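Local coordinates for protein aldehyde dehydrogenase (Trypanosoma brucei, PDB 5NNO) that probably oxidises aldehydes to carboxylic acids with NAD as the hydride acceptor, and here holds both NAD and a benzoxaborole aldehyde, at residues Val19-Cys24 / Thr147-Pro152; Asp110-Tyr115 / Val459-Phe464; Asp64-Arg69 / Tyr313-Asn318. All coordinates share one frame; numbering follows the deposited sequence. Where two conformers were deposited one is given.

Interaction 1: residues Val19-Cys24 / Thr147-Pro152; sequences VIVSKC and TAVIKP. With NAD (nicotinamide-adenine-dinucleotide), chain C.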
loop_
_atom_site.group_PDB
_atom_site.type_symbol
_atom_site.label_atom_id
_atom_site.label_comp_id
_atom_site.label_asym_id
_atom_site.label_seq_id
_atom_site.Cartn_x
_atom_site.Cartn_y
_atom_site.Cartn_z
ATOM N N VAL A 19 22.237 6.759 -15.526
ATOM C CA VAL A 19 22.649 8.168 -15.412
ATOM C C VAL A 19 21.420 9.035 -15.094
ATOM O O VAL A 19 21.453 9.811 -14.131
ATOM C CB VAL A 19 23.414 8.680 -16.669
ATOM C CG1 VAL A 19 23.900 10.118 -16.477
ATOM C CG2 VAL A 19 24.618 7.797 -16.987
ATOM N N ILE A 20 20.325 8.852 -15.851
ATOM C CA ILE A 20 19.085 9.643 -15.650
ATOM C C ILE A 20 18.502 9.463 -14.229
ATOM O O ILE A 20 18.088 10.436 -13.605
ATOM C CB ILE A 20 18.027 9.338 -16.758
ATOM C CG1 ILE A 20 18.510 9.826 -18.130
ATOM C CG2 ILE A 20 16.675 9.988 -16.471
ATOM C CD1 ILE A 20 17.941 9.061 -19.313
ATOM N N VAL A 21 18.475 8.233 -13.727
ATOM C CA VAL A 21 17.919 7.949 -12.385
ATOM C C VAL A 21 18.885 8.429 -11.301
ATOM O O VAL A 21 18.476 9.057 -10.331
ATOM C CB VAL A 21 17.619 6.434 -12.196
ATOM C CG1 VAL A 21 17.143 6.119 -10.783
ATOM C CG2 VAL A 21 16.558 5.989 -13.216
ATOM N N SER A 22 20.170 8.146 -11.478
ATOM C CA SER A 22 21.195 8.662 -10.562
ATOM C C SER A 22 21.187 10.199 -10.428
ATOM O O SER A 22 21.494 10.708 -9.348
ATOM C CB SER A 22 22.580 8.173 -10.973
ATOM O OG SER A 22 23.555 8.872 -10.278
ATOM N N LYS A 23 20.818 10.931 -11.489
ATOM C CA LYS A 23 20.735 12.413 -11.406
ATOM C C LYS A 23 19.539 12.929 -10.585
ATOM O O LYS A 23 19.649 13.965 -9.915
ATOM C CB LYS A 23 20.780 13.082 -12.801
ATOM C CG LYS A 23 22.209 13.545 -13.141
ATOM C CD LYS A 23 22.435 14.173 -14.498
ATOM C CE LYS A 23 23.901 14.606 -14.578
ATOM N NZ LYS A 23 24.592 14.299 -15.867
ATOM N N CYS A 24 18.418 12.209 -10.660
ATOM C CA CYS A 24 17.171 12.528 -9.924
ATOM C C CYS A 24 17.279 12.155 -8.445
ATOM O O CYS A 24 16.691 12.807 -7.581
ATOM C CB CYS A 24 15.941 11.816 -10.547
ATOM S SG CYS A 24 15.470 12.326 -12.241
ATOM N N THR A 147 11.174 13.727 -6.267
ATOM C CA THR A 147 11.629 13.914 -7.645
ATOM C C THR A 147 11.131 12.686 -8.416
ATOM O O THR A 147 10.699 11.699 -7.801
ATOM C CB THR A 147 13.165 14.056 -7.764
ATOM O OG1 THR A 147 13.810 12.833 -7.444
ATOM C CG2 THR A 147 13.673 15.150 -6.877
ATOM N N ALA A 148 11.177 12.744 -9.750
ATOM C CA ALA A 148 10.431 11.754 -10.585
ATOM C C ALA A 148 11.116 11.325 -11.889
ATOM O O ALA A 148 11.917 12.057 -12.457
ATOM C CB ALA A 148 9.015 12.256 -10.862
ATOM N N VAL A 149 10.819 10.098 -12.313
ATOM C CA VAL A 149 11.172 9.606 -13.655
ATOM C C VAL A 149 9.880 9.130 -14.285
ATOM O O VAL A 149 9.033 8.509 -13.613
ATOM C CB VAL A 149 12.216 8.472 -13.628
ATOM C CG1 VAL A 149 12.578 8.022 -15.036
ATOM C CG2 VAL A 149 13.488 8.929 -12.907
ATOM N N ILE A 150 9.705 9.468 -15.566
ATOM C CA ILE A 150 8.491 9.112 -16.305
ATOM C C ILE A 150 8.848 8.270 -17.517
ATOM O O ILE A 150 9.845 8.527 -18.188
ATOM C CB ILE A 150 7.651 10.336 -16.702
ATOM C CG1 ILE A 150 8.267 11.106 -17.891
ATOM C CG2 ILE A 150 7.434 11.211 -15.470
ATOM C CD1 ILE A 150 7.552 12.385 -18.266
ATOM N N LYS A 151 8.015 7.262 -17.787
ATOM C CA LYS A 151 8.215 6.372 -18.911
ATOM C C LYS A 151 6.939 6.395 -19.759
ATOM O O LYS A 151 5.981 5.698 -19.447
ATOM C CB LYS A 151 8.554 4.964 -18.401
ATOM C CG LYS A 151 9.504 4.171 -19.297
ATOM C CD LYS A 151 8.979 3.948 -20.704
ATOM C CE LYS A 151 7.753 3.071 -20.737
ATOM N NZ LYS A 151 7.355 2.896 -22.156
ATOM N N PRO A 152 6.904 7.236 -20.812
ATOM C CA PRO A 152 5.720 7.253 -21.703
ATOM C C PRO A 152 5.519 5.986 -22.503
ATOM O O PRO A 152 6.476 5.347 -22.942
ATOM C CB PRO A 152 5.980 8.444 -22.642
ATOM C CG PRO A 152 6.962 9.312 -21.894
ATOM C CD PRO A 152 7.824 8.350 -21.113
HETATM P PA NAD C . 0.655 -1.804 -22.135
HETATM O O1A NAD C . 0.897 -3.242 -22.552
HETATM O O2A NAD C . 0.833 -0.641 -23.094
HETATM O O5B NAD C . 1.587 -1.542 -20.838
HETATM C C5B NAD C . 1.774 -0.251 -20.247
HETATM C C4B NAD C . 3.258 0.074 -20.055
HETATM O O4B NAD C . 3.977 -1.129 -19.746
HETATM C C3B NAD C . 3.931 0.717 -21.275
HETATM O O3B NAD C . 4.636 1.912 -20.903
HETATM C C2B NAD C . 4.897 -0.329 -21.794
HETATM O O2B NAD C . 6.112 0.256 -22.272
HETATM C C1B NAD C . 5.142 -1.207 -20.567
HETATM N N9A NAD C . 5.467 -2.623 -20.873
HETATM C C8A NAD C . 4.918 -3.450 -21.794
HETATM N N7A NAD C . 5.523 -4.673 -21.762
HETATM C C5A NAD C . 6.468 -4.625 -20.799
HETATM C C6A NAD C . 7.472 -5.544 -20.224
HETATM N N6A NAD C . 7.575 -6.791 -20.694
HETATM N N1A NAD C . 8.275 -5.107 -19.232
HETATM C C2A NAD C . 8.182 -3.853 -18.748
HETATM N N3A NAD C . 7.292 -2.962 -19.223
HETATM C C4A NAD C . 6.428 -3.280 -20.225
HETATM O O3 NAD C . -0.853 -1.751 -21.588
HETATM P PN NAD C . -2.040 -2.241 -22.564
HETATM O O1N NAD C . -2.065 -3.754 -22.612
HETATM O O2N NAD C . -1.936 -1.504 -23.873
HETATM O O5D NAD C . -3.312 -1.756 -21.701
HETATM C C5D NAD C . -3.743 -2.721 -20.752
HETATM C C4D NAD C . -4.627 -2.205 -19.643
HETATM O O4D NAD C . -4.323 -0.910 -19.129
HETATM C C3D NAD C . -6.059 -2.129 -20.104
HETATM O O3D NAD C . -6.620 -3.432 -19.983
HETATM C C2D NAD C . -6.648 -1.101 -19.165
HETATM O O2D NAD C . -7.691 -1.686 -18.392
HETATM C C1D NAD C . -5.458 -0.624 -18.315
HETATM N N1N NAD C . -5.599 0.787 -17.967
HETATM C C2N NAD C . -5.874 1.149 -16.695
HETATM C C3N NAD C . -6.051 2.498 -16.358
HETATM C C7N NAD C . -6.354 2.961 -14.960
HETATM O O7N NAD C . -5.948 4.054 -14.611
HETATM N N7N NAD C . -7.053 2.192 -14.126
HETATM C C4N NAD C . -5.931 3.455 -17.359
HETATM C C5N NAD C . -5.643 3.055 -18.652
HETATM C C6N NAD C . -5.485 1.709 -18.935
#
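Cys24, on the helix, and Thr147 and Val149, on the strand, carry most of this small buried contact, in which helix 16-29 lies against strand 147-151. The two segments run nearly antiparallel, their axes at 158° and 8.7 Å apart at closest approach. Cys24 sits over the beginning of the strand. Its carbonyl accepts the hydroxyl of Thr147, OG1 to Cys24 O being 2.9 Å, with the donor standing 52° above the carbonyl plane. Thr147 can reach it because chi1 of 68° sets OG1 between its own backbone N and carbonyl carbon while CB is directed at the helix. The polar hydroxyl, buried at the helix-strand seam, is thereby satisfied by a helical carbonyl.

The thiol of Cys24 extends further along the strand, in van der Waals contact with CG2 of Val149 (SG to CG2 4.0 Å) and with SG 3.6 Å from Ala148 O. The same methyl of Val149 meets CG2 of Val21, one helical turn back, at 4.3 Å, and therefore touches two helix residues. Val120 of the adjoining strand 110-124 also touches both Cys24 and Thr147.

At the far end of the strand, Lys151 takes no part in the helix contact but turns to the cofactor. Its chain, bent at chi2 and chi3, brings NZ to both ribose hydroxyls of the adenosine half of NAD, 2.9 Å from O2B and 3.2 Å from O3B. Pro152 O, 2.7 Å from NZ, and the carbonyl of Gly181 also accept from it; with three hydrogens for four acceptors, at least one must be shared. A strand of the parallel part of the sheet that brings a lysine to the adenine ribose at its C-terminal end is characteristic of the Rossmann-type NAD-binding domain of aldehyde dehydrogenases.

Interaction 2: residues Asp110-Tyr115 / Val459-Phe464; sequences DCELQY and VMRRGF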
loop_
_atom_site.group_PDB
_atom_site.type_symbol
_atom_site.label_atom_id
_atom_site.label_comp_id
_atom_site.label_asym_id
_atom_site.label_seq_id
_atom_site.Cartn_x
_atom_site.Cartn_y
_atom_site.Cartn_z
ATOM N N ASP A 110 2.316 13.686 23.838
ATOM C CA ASP A 110 2.023 14.543 22.676
ATOM C C ASP A 110 2.391 13.745 21.453
ATOM O O ASP A 110 3.551 13.442 21.248
ATOM C CB ASP A 110 2.835 15.854 22.716
ATOM C CG ASP A 110 2.838 16.609 21.365
ATOM O OD1 ASP A 110 1.905 16.430 20.553
ATOM O OD2 ASP A 110 3.809 17.377 21.122
ATOM N N CYS A 111 1.398 13.420 20.634
ATOM C CA CYS A 111 1.580 12.535 19.499
ATOM C C CYS A 111 1.171 13.200 18.192
ATOM O O CYS A 111 0.366 14.128 18.189
ATOM C CB CYS A 111 0.825 11.240 19.764
ATOM S SG CYS A 111 1.575 10.325 21.159
ATOM N N GLU A 112 1.755 12.744 17.081
ATOM C CA GLU A 112 1.621 13.424 15.796
ATOM C C GLU A 112 1.907 12.505 14.593
ATOM O O GLU A 112 2.801 11.651 14.639
ATOM C CB GLU A 112 2.589 14.604 15.758
ATOM C CG GLU A 112 2.014 15.909 15.256
ATOM C CD GLU A 112 3.085 16.991 15.128
ATOM O OE1 GLU A 112 4.137 16.710 14.512
ATOM O OE2 GLU A 112 2.869 18.119 15.626
ATOM N N LEU A 113 1.135 12.716 13.514
ATOM C CA LEU A 113 1.357 12.055 12.228
ATOM C C LEU A 113 1.854 13.084 11.208
ATOM O O LEU A 113 1.088 13.932 10.751
ATOM C CB LEU A 113 0.062 11.422 11.726
ATOM C CG LEU A 113 -0.447 10.106 12.324
ATOM C CD1 LEU A 113 -0.092 9.960 13.794
ATOM C CD2 LEU A 113 -1.958 9.959 12.087
ATOM N N GLN A 114 3.135 13.014 10.852
ATOM C CA GLN A 114 3.748 13.955 9.890
ATOM C C GLN A 114 3.861 13.267 8.534
ATOM O O GLN A 114 3.908 12.045 8.461
ATOM C CB GLN A 114 5.134 14.424 10.397
ATOM C CG GLN A 114 5.151 14.910 11.851
ATOM C CD GLN A 114 6.494 15.500 12.316
ATOM O OE1 GLN A 114 7.521 15.438 11.619
ATOM N NE2 GLN A 114 6.497 16.053 13.533
ATOM N N TYR A 115 3.844 14.049 7.458
ATOM C CA TYR A 115 4.006 13.514 6.101
ATOM C C TYR A 115 5.316 14.027 5.542
ATOM O O TYR A 115 5.608 15.237 5.621
ATOM C CB TYR A 115 2.864 13.918 5.166
ATOM C CG TYR A 115 1.553 13.246 5.466
ATOM C CD1 TYR A 115 1.346 11.915 5.175
ATOM C CD2 TYR A 115 0.500 13.967 6.056
ATOM C CE1 TYR A 115 0.128 11.307 5.463
ATOM C CE2 TYR A 115 -0.719 13.370 6.350
ATOM C CZ TYR A 115 -0.907 12.047 6.053
ATOM O OH TYR A 115 -2.153 11.509 6.352
ATOM N N VAL A 459 5.203 10.324 15.312
ATOM C CA VAL A 459 6.126 11.025 16.170
ATOM C C VAL A 459 5.442 11.088 17.531
ATOM O O VAL A 459 4.318 11.587 17.625
ATOM C CB VAL A 459 6.358 12.471 15.689
ATOM C CG1 VAL A 459 7.333 13.195 16.629
ATOM C CG2 VAL A 459 6.849 12.471 14.243
ATOM N N MET A 460 6.138 10.593 18.572
ATOM C CA MET A 460 5.668 10.656 19.965
ATOM C C MET A 460 6.655 11.513 20.737
ATOM O O MET A 460 7.865 11.296 20.667
ATOM C CB MET A 460 5.573 9.238 20.580
ATOM C CG MET A 460 5.112 9.189 22.043
ATOM S SD MET A 460 5.116 7.586 22.911
ATOM C CE MET A 460 3.547 6.932 22.375
ATOM N N ARG A 461 6.142 12.478 21.495
ATOM C CA ARG A 461 6.980 13.286 22.386
ATOM C C ARG A 461 6.604 12.951 23.821
ATOM O O ARG A 461 5.437 12.990 24.173
ATOM C CB ARG A 461 6.850 14.792 22.078
ATOM C CG ARG A 461 7.044 15.128 20.585
ATOM C CD ARG A 461 7.543 16.542 20.303
ATOM N NE ARG A 461 7.702 16.759 18.855
ATOM C CZ ARG A 461 6.710 17.103 17.998
ATOM N NH1 ARG A 461 5.446 17.310 18.406
ATOM N NH2 ARG A 461 6.971 17.241 16.696
ATOM N N ARG A 462 7.611 12.574 24.622
ATOM C CA ARG A 462 7.471 12.369 26.063
ATOM C C ARG A 462 8.394 13.296 26.824
ATOM O O ARG A 462 9.365 13.819 26.268
ATOM C CB ARG A 462 7.834 10.945 26.454
ATOM C CG ARG A 462 7.065 9.881 25.699
ATOM C CD ARG A 462 7.092 8.528 26.378
ATOM N NE ARG A 462 7.136 8.620 27.850
ATOM C CZ ARG A 462 6.135 8.372 28.688
ATOM N NH1 ARG A 462 4.945 7.983 28.256
ATOM N NH2 ARG A 462 6.314 8.525 29.990
ATOM N N GLY A 463 8.078 13.476 28.106
ATOM C CA GLY A 463 8.920 14.211 29.058
ATOM C C GLY A 463 9.736 13.234 29.872
ATOM O O GLY A 463 9.632 12.022 29.679
ATOM N N PHE A 464 10.525 13.750 30.807
ATOM C CA PHE A 464 11.353 12.889 31.683
ATOM C C PHE A 464 10.713 12.543 33.041
ATOM O O PHE A 464 11.341 11.869 33.848
ATOM C CB PHE A 464 12.742 13.510 31.884
ATOM C CG PHE A 464 13.652 13.379 30.678
ATOM C CD1 PHE A 464 14.126 12.128 30.279
ATOM C CD2 PHE A 464 14.061 14.507 29.954
ATOM C CE1 PHE A 464 14.975 12.006 29.190
ATOM C CE2 PHE A 464 14.903 14.381 28.863
ATOM C CZ PHE A 464 15.364 13.131 28.482
#
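An antiparallel pair of strands, 110-124 with 454-461, forms the outer part of the seven-stranded sheet, and across residues 110-112 and 459-461 the backbone bonds are made by Asp110, Glu112, Val459 and Arg461. Asp110 and Arg461 are a hydrogen-bonded pair (Arg461 N to Asp110 O 2.8 Å), as are Glu112 and Val459 (Val459 N to Glu112 O 2.8 Å). Between them Cys111 and Met460 form a non-hydrogen-bonded pair on the other face, Cys111 SG lying 3.8 Å from Met460 CG.

The Arg461 side chain, extended from CG to NE, runs alongside Asp110. Its NH1 makes a salt bridge to Asp110 OD2 at 3.2 Å, the oxygen lying in the guanidinium plane but met from above the carboxylate plane. Lys99 binds the other oxygen, OD1. Glu112 OE1 is a longer ionic partner, 3.6 Å from Arg461 NH2, with carboxylate and guanidinium planes 85° apart. Gln114 NE2 donates to this OE1 at 2.6 Å and to Glu409 of the second subunit, while CD of Gln114 packs on Val459 CG2. Residues Val459 to Arg461 also pair in parallel with a strand of that subunit, the intersubunit sheet typical of the oligomerisation arm of aldehyde dehydrogenases.

Interaction 3: residues Asp64-Arg69 / Tyr313-Asn318; sequences DRRRHR and YPRIVN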
loop_
_atom_site.group_PDB
_atom_site.type_symbol
_atom_site.label_atom_id
_atom_site.label_comp_id
_atom_site.label_asym_id
_atom_site.label_seq_id
_atom_site.Cartn_x
_atom_site.Cartn_y
_atom_site.Cartn_z
ATOM N N ASP A 64 -1.973 9.992 -32.792
ATOM C CA ASP A 64 -1.881 8.679 -32.121
ATOM C C ASP A 64 -3.228 7.953 -32.015
ATOM O O ASP A 64 -3.333 6.776 -32.372
ATOM C CB ASP A 64 -1.330 8.809 -30.695
ATOM C CG ASP A 64 0.134 9.319 -30.642
ATOM O OD1 ASP A 64 0.898 9.100 -31.596
ATOM O OD2 ASP A 64 0.494 9.938 -29.620
ATOM N N ARG A 65 -4.241 8.660 -31.510
ATOM C CA ARG A 65 -5.532 8.057 -31.166
ATOM C C ARG A 65 -6.686 8.285 -32.174
ATOM O O ARG A 65 -7.639 7.511 -32.196
ATOM C CB ARG A 65 -5.963 8.528 -29.776
ATOM C CG ARG A 65 -4.973 8.179 -28.661
ATOM C CD ARG A 65 -5.145 6.759 -28.156
ATOM N NE ARG A 65 -4.946 5.764 -29.211
ATOM C CZ ARG A 65 -5.913 5.097 -29.845
ATOM N NH1 ARG A 65 -5.571 4.195 -30.758
ATOM N NH2 ARG A 65 -7.200 5.305 -29.566
ATOM N N ARG A 66 -6.570 9.315 -33.009
ATOM C CA ARG A 66 -7.684 9.826 -33.818
ATOM C C ARG A 66 -8.855 10.299 -32.942
ATOM O O ARG A 66 -10.012 10.187 -33.333
ATOM C CB ARG A 66 -8.138 8.835 -34.912
ATOM C CG ARG A 66 -8.595 9.538 -36.192
ATOM C CD ARG A 66 -9.730 8.837 -36.952
ATOM N NE ARG A 66 -9.277 7.566 -37.492
ATOM C CZ ARG A 66 -9.892 6.374 -37.441
ATOM N NH1 ARG A 66 -11.060 6.137 -36.850
ATOM N NH2 ARG A 66 -9.254 5.384 -38.007
ATOM N N ARG A 67 -8.535 10.843 -31.765
ATOM C CA ARG A 67 -9.540 11.497 -30.918
ATOM C C ARG A 67 -9.715 12.956 -31.313
ATOM O O ARG A 67 -8.802 13.585 -31.843
ATOM C CB ARG A 67 -9.180 11.395 -29.433
ATOM C CG ARG A 67 -9.614 10.081 -28.824
ATOM C CD ARG A 67 -9.619 10.091 -27.306
ATOM N NE ARG A 67 -8.332 9.660 -26.766
ATOM C CZ ARG A 67 -7.480 10.424 -26.076
ATOM N NH1 ARG A 67 -7.723 11.718 -25.818
ATOM N NH2 ARG A 67 -6.341 9.911 -25.651
ATOM N N HIS A 68 -10.906 13.471 -31.069
ATOM C CA HIS A 68 -11.257 14.825 -31.443
ATOM C C HIS A 68 -10.752 15.693 -30.327
ATOM O O HIS A 68 -10.657 15.238 -29.190
ATOM C CB HIS A 68 -12.774 14.992 -31.586
ATOM C CG HIS A 68 -13.181 16.184 -32.397
ATOM N ND1 HIS A 68 -13.528 17.389 -31.832
ATOM C CD2 HIS A 68 -13.326 16.341 -33.738
ATOM C CE1 HIS A 68 -13.848 18.246 -32.790
ATOM N NE2 HIS A 68 -13.738 17.634 -33.955
ATOM N N ARG A 69 -10.443 16.937 -30.668
ATOM C CA ARG A 69 -9.914 17.931 -29.734
ATOM C C ARG A 69 -10.812 18.131 -28.513
ATOM O O ARG A 69 -10.316 18.271 -27.397
ATOM C CB ARG A 69 -9.744 19.266 -30.464
ATOM C CG ARG A 69 -9.079 20.381 -29.684
ATOM C CD ARG A 69 -9.078 21.645 -30.539
ATOM N NE ARG A 69 -8.257 22.716 -29.962
ATOM C CZ ARG A 69 -8.597 23.456 -28.904
ATOM N NH1 ARG A 69 -9.754 23.279 -28.257
ATOM N NH2 ARG A 69 -7.770 24.396 -28.480
ATOM N N TYR A 313 -14.669 9.695 -35.053
ATOM C CA TYR A 313 -14.545 8.410 -34.292
ATOM C C TYR A 313 -13.071 7.982 -34.151
ATOM O O TYR A 313 -12.348 8.001 -35.144
ATOM C CB TYR A 313 -15.341 7.307 -34.986
ATOM C CG TYR A 313 -15.523 6.049 -34.162
ATOM C CD1 TYR A 313 -16.345 6.040 -33.026
ATOM C CD2 TYR A 313 -14.883 4.863 -34.516
ATOM C CE1 TYR A 313 -16.516 4.892 -32.270
ATOM C CE2 TYR A 313 -15.045 3.715 -33.761
ATOM C CZ TYR A 313 -15.868 3.741 -32.646
ATOM O OH TYR A 313 -16.055 2.626 -31.906
ATOM N N PRO A 314 -12.618 7.573 -32.943
ATOM C CA PRO A 314 -11.201 7.156 -32.786
ATOM C C PRO A 314 -10.885 5.752 -33.298
ATOM O O PRO A 314 -11.802 4.993 -33.594
ATOM C CB PRO A 314 -10.978 7.209 -31.265
ATOM C CG PRO A 314 -12.197 7.879 -30.708
ATOM C CD PRO A 314 -13.307 7.557 -31.642
ATOM N N ARG A 315 -9.589 5.413 -33.360
ATOM C CA ARG A 315 -9.110 4.149 -33.946
ATOM C C ARG A 315 -8.674 3.122 -32.915
ATOM O O ARG A 315 -8.450 3.457 -31.753
ATOM C CB ARG A 315 -7.968 4.381 -34.941
ATOM C CG ARG A 315 -6.654 4.793 -34.346
ATOM C CD ARG A 315 -5.521 4.683 -35.348
ATOM N NE ARG A 315 -5.630 5.633 -36.464
ATOM C CZ ARG A 315 -5.056 6.840 -36.537
ATOM N NH1 ARG A 315 -4.340 7.322 -35.529
ATOM N NH2 ARG A 315 -5.226 7.586 -37.633
ATOM N N ILE A 316 -8.549 1.869 -33.357
ATOM C CA ILE A 316 -7.960 0.819 -32.534
ATOM C C ILE A 316 -6.450 1.011 -32.626
ATOM O O ILE A 316 -5.933 1.452 -33.653
ATOM C CB ILE A 316 -8.388 -0.608 -32.979
ATOM C CG1 ILE A 316 -9.907 -0.747 -33.059
ATOM C CG2 ILE A 316 -7.848 -1.673 -32.018
ATOM C CD1 ILE A 316 -10.645 -0.256 -31.838
ATOM N N VAL A 317 -5.749 0.675 -31.553
ATOM C CA VAL A 317 -4.314 0.967 -31.418
ATOM C C VAL A 317 -3.467 0.282 -32.497
ATOM O O VAL A 317 -2.561 0.911 -33.039
ATOM C CB VAL A 317 -3.788 0.657 -29.980
ATOM C CG1 VAL A 317 -3.934 -0.822 -29.595
ATOM C CG2 VAL A 317 -2.334 1.117 -29.811
ATOM N N ASN A 318 -3.772 -0.975 -32.820
ATOM C CA ASN A 318 -3.053 -1.692 -33.876
ATOM C C ASN A 318 -3.870 -2.838 -34.496
ATOM O O ASN A 318 -4.974 -3.138 -34.038
ATOM C CB ASN A 318 -1.668 -2.165 -33.366
ATOM C CG ASN A 318 -1.755 -3.053 -32.132
ATOM O OD1 ASN A 318 -2.578 -3.960 -32.072
ATOM N ND2 ASN A 318 -0.862 -2.827 -31.159
#
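Residues 64-67 and 313-317 run roughly antiparallel, their end-to-end directions 154° apart, and come closest at Arg66 and Pro314, whose CA atoms are 4.5 Å apart. Helix 54-65 ends here: Arg66 leaves it with a positive phi of 60°, turning the chain toward the next helix. The backbones are joined by a nearly straight bond from Arg315 N to Arg65 O, 3.1 Å. Beside it, Pro314 CA makes a CA-H...O contact with Arg66 O at 3.3 Å, and the ring of Pro314 rests against CG of Arg67.

In one of its two conformers, the Arg65 side chain, bent at chi2 and chi3, returns to the loop and can grip Arg315 O end-on with NH1 and NH2, each at 3.1 Å, a bond that the second conformer leaves in some doubt. With the Arg315 N to Arg65 O bond, the contact ties the C-terminal end of helix 54-65 to the connection between helices 304-309 and 319-327. Beyond it Val317 approaches the NAD site, its side chain about 4 Å from that of Trp127.

Arg66 and Arg315 cross at about a right angle, with guanidinium planes 83° apart. CB of Arg66 stands over the centre of the Arg315 guanidinium, and CB of Arg315 covers one face of the Arg66 group toward its rim. Arg66 NH1 donates to Tyr313 O at 2.8 Å, the oxygen at the edge of the guanidinium. Although Arg66 NH2 and Arg315 NE are only 3.9 Å apart, both side chains form salt bridges to OE1 of Glu309, which probably offsets their like charges. Arg315 NH1 reaches back to Asp64 O in a weak bond of 3.4 Å and also donates to the carbonyl of Arg63.

How the interactions relate
Interactions 1 and 2 are built on one sheet, since strand 147-151 lies beside strand 110-124, yet their centres are 34 Å apart: one serves the cofactor domain, the other the boundary with the second subunit. Interaction 3 is on the far side of the chain's centre from interaction 2, 54 Å between centres. It approaches interaction 1 more closely, to about 9 Å between nearest atoms, and NAD links their surroundings: Lys151 binds the adenine ribose directly, whereas the side chain of Val317 stays about 6 Å from NAD. The side chain of Arg67 is about 8 Å from the bound aldehyde. Interaction 2 lies away from both the NAD and the aldehyde pockets.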